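Local coordinates for Apc35852 (Geobacillus stearothermophilus, PDB 1U9C), which is of unknown function but belongs to the DJ-1/PfpI family, whose members include chaperones and cysteine proteases, and may share such an activity, at residues Thr153-Thr156 with Asp157-Arg161; Val163-Asp166 with Val167-Pro170; Glu174-Leu177 with Arg178-Ala182. All coordinates share one frame; numbering follows the deposited sequence.

Contact 1 (Thr153-Thr156 with Asp157-Arg161); sequences TSFT and DEEER
T156 holds its hydroxyl between its backbone N and carbonyl carbon (chi1 61°), while E159 keeps CG beside its own N and extends the rest of its chain back toward T156; these settings join the two residues reciprocally. T156 OG1 accepts from E159 N at 3.1 Å, with an N-H...O angle of 158°. In return, E159 OE1 lies 2.9 Å from T156 N, which meets it nearly along its C-O axis. The hydroxyl gives its hydrogen to the same oxygen: T156 OG1 is 2.8 Å from E159 OE1 and reaches it from above the carboxylate plane. OE1 therefore takes two donors, and OE2 is bonded outside to W190 N and N205 ND2, which fixes the rotation of this buried carboxylate. Behind the cap, E160 N reaches T156 O at 2.9 Å and starts the backbone bonding of the helix.

F155 has CG anti to its backbone N (chi1 -157°), which lays the ring against the first helical turn. E159 CB stands over one face, 3.8 Å from the ring centroid, as a CH-pi contact, and E160 OE2 lies 3.6 Å from F155 CE2. That carboxylate is itself held by H99 and H130. On the backbone side, water 1 donates to F155 O and D157 OD1, while D157 OD2 bonds S175. S154 OG also donates to F155 O, at 3.0 Å.

The bonds E159 N to T156 OG1 and T156 N to E159 OE1 define a capping box at the start of helix 157-163, while the F155 ring meets that of H130, next in sequence to C129, which is seen as a sulfinic acid in this DJ-1/PfpI-family protein.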
loop_
_atom_site.group_PDB
_atom_site.type_symbol
_atom_site.label_atom_id
_atom_site.label_comp_id
_atom_site.label_asym_id
_atom_site.label_seq_id
_atom_site.Cartn_x
_atom_site.Cartn_y
_atom_site.Cartn_z
ATOM N N THR A 153 7.519 -7.863 -3.882
ATOM C CA THR A 153 8.508 -7.157 -3.099
ATOM C C THR A 153 7.855 -6.378 -1.988
ATOM O O THR A 153 6.631 -6.247 -1.938
ATOM C CB THR A 153 9.383 -6.289 -4.007
ATOM O OG1 THR A 153 10.552 -5.840 -3.319
ATOM C CG2 THR A 153 8.698 -5.034 -4.505
ATOM N N SER A 154 8.686 -5.853 -1.095
ATOM C CA SER A 154 8.245 -5.001 0.008
ATOM C C SER A 154 9.468 -4.383 0.605
ATOM O O SER A 154 10.581 -4.745 0.261
ATOM C CB SER A 154 7.491 -5.746 1.106
ATOM O OG SER A 154 8.337 -6.617 1.886
ATOM N N PHE A 155 9.263 -3.572 1.642
ATOM C CA PHE A 155 10.354 -3.112 2.476
ATOM C C PHE A 155 11.073 -4.351 2.974
ATOM O O PHE A 155 10.467 -5.289 3.452
ATOM C CB PHE A 155 9.805 -2.370 3.662
ATOM C CG PHE A 155 10.753 -1.409 4.282
ATOM C CD1 PHE A 155 11.069 -0.241 3.655
ATOM C CD2 PHE A 155 11.238 -1.635 5.549
ATOM C CE1 PHE A 155 11.878 0.672 4.271
ATOM C CE2 PHE A 155 12.046 -0.712 6.165
ATOM C CZ PHE A 155 12.347 0.432 5.535
ATOM N N THR A 156 12.377 -4.356 2.819
ATOM C CA THR A 156 13.130 -5.565 3.109
ATOM C C THR A 156 13.524 -5.630 4.556
ATOM O O THR A 156 13.605 -4.612 5.242
ATOM C CB THR A 156 14.395 -5.653 2.232
ATOM O OG1 THR A 156 15.258 -4.534 2.483
ATOM C CG2 THR A 156 14.082 -5.647 0.746
ATOM N N ASP A 157 13.824 -6.846 4.991
ATOM C CA ASP A 157 14.312 -7.054 6.349
ATOM C C ASP A 157 15.600 -6.299 6.573
ATOM O O ASP A 157 15.819 -5.788 7.659
ATOM C CB ASP A 157 14.560 -8.506 6.643
ATOM C CG ASP A 157 13.306 -9.340 6.643
ATOM O OD1 ASP A 157 12.178 -8.802 6.644
ATOM O OD2 ASP A 157 13.394 -10.595 6.670
ATOM N N GLU A 158 16.473 -6.258 5.554
ATOM C CA GLU A 158 17.700 -5.448 5.610
ATOM C C GLU A 158 17.441 -3.962 5.799
ATOM O O GLU A 158 18.074 -3.307 6.607
ATOM C CB GLU A 158 18.533 -5.633 4.323
ATOM C CG GLU A 158 19.882 -4.903 4.360
ATOM C CD GLU A 158 20.598 -4.838 3.006
ATOM O OE1 GLU A 158 19.989 -5.137 1.957
ATOM O OE2 GLU A 158 21.797 -4.489 2.994
ATOM N N GLU A 159 16.482 -3.423 5.054
ATOM C CA GLU A 159 16.092 -2.030 5.214
ATOM C C GLU A 159 15.508 -1.806 6.613
ATOM O O GLU A 159 15.840 -0.823 7.248
ATOM C CB GLU A 159 15.090 -1.604 4.143
ATOM C CG GLU A 159 15.740 -1.316 2.791
ATOM C CD GLU A 159 14.789 -1.370 1.596
ATOM O OE1 GLU A 159 13.937 -2.289 1.534
ATOM O OE2 GLU A 159 14.943 -0.537 0.673
ATOM N N GLU A 160 14.764 -2.777 7.121
ATOM C CA GLU A 160 14.162 -2.670 8.458
ATOM C C GLU A 160 15.209 -2.698 9.567
ATOM O O GLU A 160 15.092 -2.000 10.581
ATOM C CB GLU A 160 13.149 -3.810 8.679
ATOM C CG GLU A 160 12.150 -3.575 9.808
ATOM C CD GLU A 160 11.131 -2.512 9.456
ATOM O OE1 GLU A 160 10.088 -2.868 8.879
ATOM O OE2 GLU A 160 11.394 -1.329 9.694
ATOM N N ARG A 161 16.208 -3.560 9.421
ATOM C CA ARG A 161 17.307 -3.605 10.384
ATOM C C ARG A 161 18.119 -2.315 10.335
ATOM O O ARG A 161 18.562 -1.841 11.359
ATOM C CB ARG A 161 18.236 -4.789 10.114
ATOM C CG ARG A 161 17.639 -6.161 10.441
ATOM C CD ARG A 161 18.654 -7.276 10.394
ATOM N NE ARG A 161 19.418 -7.219 9.156
ATOM C CZ ARG A 161 19.150 -7.895 8.039
ATOM N NH1 ARG A 161 18.127 -8.750 7.966
ATOM N NH2 ARG A 161 19.933 -7.719 6.978
HETATM O O HOH W 1 10.638 -6.583 5.948
#

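Contact 2 (Val163-Asp166 with Val167-Pro170); sequences VGLD and VHMP
A short 3-10 turn joins L165 and D166 to H168 and M169, and its evidence is a pair of backbone bonds, each spanning three residues. H168 N donates to L165 O at 2.9 Å, with a bent N-H...O angle of 141°. One residue on, M169 N reaches D166 O at 3.2 Å, a longer but straighter bond (160°). Water 2 extends the second bond by donating to D166 O and to M169 O, the latter at 2.7 Å, and so staples the exit of the turn.

The turn opens the connection between helix 157-163 and helix 173-179. G164, the first residue to leave the earlier helix, has phi 93°, where a side chain would strike the preceding carbonyl oxygen. Its own O is met by a methyl, V167 CG2, at 4.0 Å.

D166 has CG packed between its backbone N and carbonyl carbon, which folds the carboxylate back over the start of the turn. Both of its oxygens lie alongside V167 CG1, with OD1 at 3.9 Å, and the side chain also touches E160 and R161 of the preceding helix. With an alanine in place of D166, V167 CG1 and the flank of R161 would probably lose the carboxylate that lies against them.

M169 curls inward under the turn: CG, set beside the backbone N, lies 3.4 Å from L165 O, and the bends at chi2 and chi3 return the terminal CE to 4.3 Å from L165 CB. The thioether chain continues onto M102 and F103 of helix 101-104. The H168 ring is approached obliquely by L165 CD2, and its side chain also rests on I18 and T19.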
loop_
_atom_site.group_PDB
_atom_site.type_symbol
_atom_site.label_atom_id
_atom_site.label_comp_id
_atom_site.label_asym_id
_atom_site.label_seq_id
_atom_site.Cartn_x
_atom_site.Cartn_y
_atom_site.Cartn_z
ATOM N N VAL A 163 17.097 0.741 9.587
ATOM C CA VAL A 163 16.378 1.846 10.229
ATOM C C VAL A 163 16.317 1.627 11.743
ATOM O O VAL A 163 16.133 2.580 12.493
ATOM C CB VAL A 163 14.960 2.134 9.599
ATOM C CG1 VAL A 163 15.063 2.356 8.105
ATOM C CG2 VAL A 163 13.971 1.032 9.901
ATOM N N GLY A 164 16.464 0.378 12.194
ATOM C CA GLY A 164 16.482 0.047 13.613
ATOM C C GLY A 164 15.142 -0.342 14.253
ATOM O O GLY A 164 15.103 -0.584 15.475
ATOM N N LEU A 165 14.088 -0.500 13.447
ATOM C CA LEU A 165 12.736 -0.708 13.992
ATOM C C LEU A 165 12.268 -2.142 13.871
ATOM O O LEU A 165 11.154 -2.453 14.336
ATOM C CB LEU A 165 11.744 0.180 13.264
ATOM C CG LEU A 165 11.871 1.654 13.653
ATOM C CD1 LEU A 165 10.959 2.524 12.801
ATOM C CD2 LEU A 165 11.604 1.883 15.139
ATOM N N ASP A 166 13.068 -3.005 13.261
ATOM C CA ASP A 166 12.786 -4.442 13.285
ATOM C C ASP A 166 12.388 -4.985 14.671
ATOM O O ASP A 166 11.429 -5.767 14.749
ATOM C CB ASP A 166 13.973 -5.271 12.736
ATOM C CG ASP A 166 15.223 -5.171 13.572
ATOM O OD1 ASP A 166 15.613 -4.055 13.976
ATOM O OD2 ASP A 166 15.902 -6.190 13.858
ATOM N N VAL A 167 13.115 -4.615 15.738
ATOM C CA VAL A 167 12.804 -5.090 17.073
ATOM C C VAL A 167 11.443 -4.635 17.592
ATOM O O VAL A 167 10.926 -5.306 18.485
ATOM C CB VAL A 167 13.912 -4.720 18.064
ATOM C CG1 VAL A 167 15.214 -5.354 17.653
ATOM C CG2 VAL A 167 14.053 -3.211 18.233
ATOM N N HIS A 168 10.880 -3.556 17.036
ATOM C CA HIS A 168 9.553 -3.080 17.465
ATOM C C HIS A 168 8.424 -3.456 16.515
ATOM O O HIS A 168 7.299 -2.965 16.650
ATOM C CB HIS A 168 9.556 -1.571 17.646
ATOM C CG HIS A 168 10.296 -1.090 18.832
ATOM N ND1 HIS A 168 9.958 -1.457 20.125
ATOM C CD2 HIS A 168 11.452 -0.379 18.941
ATOM C CE1 HIS A 168 10.796 -0.887 20.970
ATOM N NE2 HIS A 168 11.735 -0.264 20.268
ATOM N N MET A 169 8.701 -4.237 15.477
ATOM C CA MET A 169 7.658 -4.715 14.590
ATOM C C MET A 169 7.065 -5.993 15.152
ATOM O O MET A 169 7.766 -6.827 15.715
ATOM C CB MET A 169 8.242 -5.022 13.217
ATOM C CG MET A 169 8.664 -3.789 12.474
ATOM S SD MET A 169 7.404 -2.530 12.156
ATOM C CE MET A 169 7.788 -1.407 13.520
ATOM N N PRO A 170 5.746 -6.129 14.986
ATOM C CA PRO A 170 5.017 -7.304 15.408
ATOM C C PRO A 170 5.420 -8.551 14.636
ATOM O O PRO A 170 5.224 -9.671 15.139
ATOM C CB PRO A 170 3.564 -6.921 15.137
ATOM C CG PRO A 170 3.619 -5.956 14.203
ATOM C CD PRO A 170 4.834 -5.101 14.460
HETATM O O HOH W 2 9.969 -8.072 14.716
#

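Contact 3 (Glu174-Leu177 with Arg178-Ala182); sequences ESTL and RLRGA
R178 reaches back one turn along the helix to E174, and its side chain can be traced atom by atom. CB sits 3.6 Å from E174 O, the same carbonyl that accepts R178 N at 3.0 Å. From there CG runs anti to the backbone N, and the chain stays extended until it bends at chi3, which carries the guanidinium alongside the glutamate. NH1 forms the salt bridge, 3.0 Å from E174 OE2; it meets the anti lone pair, and OE2 lies in the guanidinium plane. NH2 lies 4.0 Å from S175 CA and gives a hydrogen to water 3, which in turn donates to S175 O. The other glutamate oxygen, OE1, bonds D157 N, so the carboxylate is gripped at both ends.

A second arginine is covered on one face by a methyl: T176 CG2 stands 3.9 Å above the centre of the R180 guanidinium, whose NH2 binds N137. The helix ends in a Schellman motif, with A182 N bonded to L177 O at 3.0 Å, G181 N to R178 O at 2.9 Å inside it, and G181 at positive phi (110°).

Through E174 the helix meets both the start of helix 157-163, at D157, and strand 183-184, whose F184 also touches R178.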
loop_
_atom_site.group_PDB
_atom_site.type_symbol
_atom_site.label_atom_id
_atom_site.label_comp_id
_atom_site.label_asym_id
_atom_site.label_seq_id
_atom_site.Cartn_x
_atom_site.Cartn_y
_atom_site.Cartn_z
ATOM N N GLU A 174 8.938 -8.807 4.935
ATOM C CA GLU A 174 9.514 -9.677 3.892
ATOM C C GLU A 174 9.475 -11.149 4.341
ATOM O O GLU A 174 9.038 -12.066 3.624
ATOM C CB GLU A 174 10.970 -9.257 3.576
ATOM C CG GLU A 174 11.794 -10.311 2.820
ATOM C CD GLU A 174 13.261 -9.923 2.591
ATOM O OE1 GLU A 174 13.746 -8.828 2.990
ATOM O OE2 GLU A 174 13.988 -10.765 1.985
ATOM N N SER A 175 9.935 -11.373 5.570
ATOM C CA SER A 175 9.973 -12.711 6.131
ATOM C C SER A 175 8.603 -13.345 6.138
ATOM O O SER A 175 8.428 -14.523 5.816
ATOM C CB SER A 175 10.472 -12.629 7.575
ATOM O OG SER A 175 11.861 -12.363 7.557
ATOM N N THR A 176 7.622 -12.537 6.525
ATOM C CA THR A 176 6.275 -13.041 6.659
ATOM C C THR A 176 5.636 -13.321 5.294
ATOM O O THR A 176 4.923 -14.318 5.098
ATOM C CB THR A 176 5.467 -12.129 7.624
ATOM O OG1 THR A 176 6.123 -12.138 8.902
ATOM C CG2 THR A 176 4.111 -12.716 7.964
ATOM N N LEU A 177 5.872 -12.425 4.328
ATOM C CA LEU A 177 5.385 -12.674 2.982
ATOM C C LEU A 177 5.959 -13.956 2.392
ATOM O O LEU A 177 5.248 -14.744 1.771
ATOM C CB LEU A 177 5.740 -11.513 2.054
ATOM C CG LEU A 177 4.988 -10.225 2.278
ATOM C CD1 LEU A 177 5.700 -9.104 1.559
ATOM C CD2 LEU A 177 3.529 -10.358 1.891
ATOM N N ARG A 178 7.248 -14.187 2.591
ATOM C CA ARG A 178 7.830 -15.463 2.162
ATOM C C ARG A 178 7.233 -16.676 2.896
ATOM O O ARG A 178 6.908 -17.684 2.287
ATOM C CB ARG A 178 9.344 -15.438 2.284
ATOM C CG ARG A 178 9.975 -16.730 1.904
ATOM C CD ARG A 178 11.480 -16.775 2.100
ATOM N NE ARG A 178 12.121 -15.618 1.477
ATOM C CZ ARG A 178 12.532 -14.532 2.115
ATOM N NH1 ARG A 178 13.099 -13.565 1.427
ATOM N NH2 ARG A 178 12.391 -14.403 3.440
ATOM N N LEU A 179 7.045 -16.543 4.194
ATOM C CA LEU A 179 6.424 -17.574 4.995
ATOM C C LEU A 179 5.015 -17.897 4.517
ATOM O O LEU A 179 4.607 -19.062 4.577
ATOM C CB LEU A 179 6.406 -17.120 6.467
ATOM C CG LEU A 179 6.036 -18.075 7.574
ATOM C CD1 LEU A 179 6.941 -19.270 7.503
ATOM C CD2 LEU A 179 6.173 -17.375 8.937
ATOM N N ARG A 180 4.289 -16.874 4.047
ATOM C CA ARG A 180 2.937 -17.050 3.499
ATOM C C ARG A 180 2.947 -17.650 2.062
ATOM O O ARG A 180 1.897 -17.920 1.468
ATOM C CB ARG A 180 2.157 -15.707 3.534
ATOM C CG ARG A 180 1.921 -15.136 4.959
ATOM C CD ARG A 180 0.764 -15.791 5.732
ATOM N NE ARG A 180 0.503 -15.113 7.009
ATOM C CZ ARG A 180 1.120 -15.335 8.155
ATOM N NH1 ARG A 180 2.037 -16.293 8.285
ATOM N NH2 ARG A 180 0.791 -14.604 9.220
ATOM N N GLY A 181 4.128 -17.849 1.481
ATOM C CA GLY A 181 4.247 -18.543 0.193
ATOM C C GLY A 181 4.645 -17.675 -0.982
ATOM O O GLY A 181 4.641 -18.139 -2.107
ATOM N N ALA A 182 4.951 -16.403 -0.733
ATOM C CA ALA A 182 5.403 -15.515 -1.804
ATOM C C ALA A 182 6.835 -15.815 -2.233
ATOM O O ALA A 182 7.664 -16.280 -1.432
ATOM C CB ALA A 182 5.285 -14.067 -1.363
HETATM O O HOH W 3 10.909 -16.259 5.612
#

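In the fold
Following the chain, strand 151-152 leads into contact 1, which closes the step from loop to helix 157-163 at that helix's beginning. Contact 2 begins at the last residue of that helix and turns the chain toward helix 173-179; contact 3 then covers that second helix and its termination before strand 183-184. The three run in series, neither nesting nor crossing. Contacts 1 and 2 touch where E160 and R161 pack on L165, D166 and M169. Contacts 1 and 3 are tied more firmly, through D157 to E174 and S175. Contacts 2 and 3 merely adjoin in sequence, their centres about 17 Å apart; it is through helix 157-163 of contact 1 that both are joined.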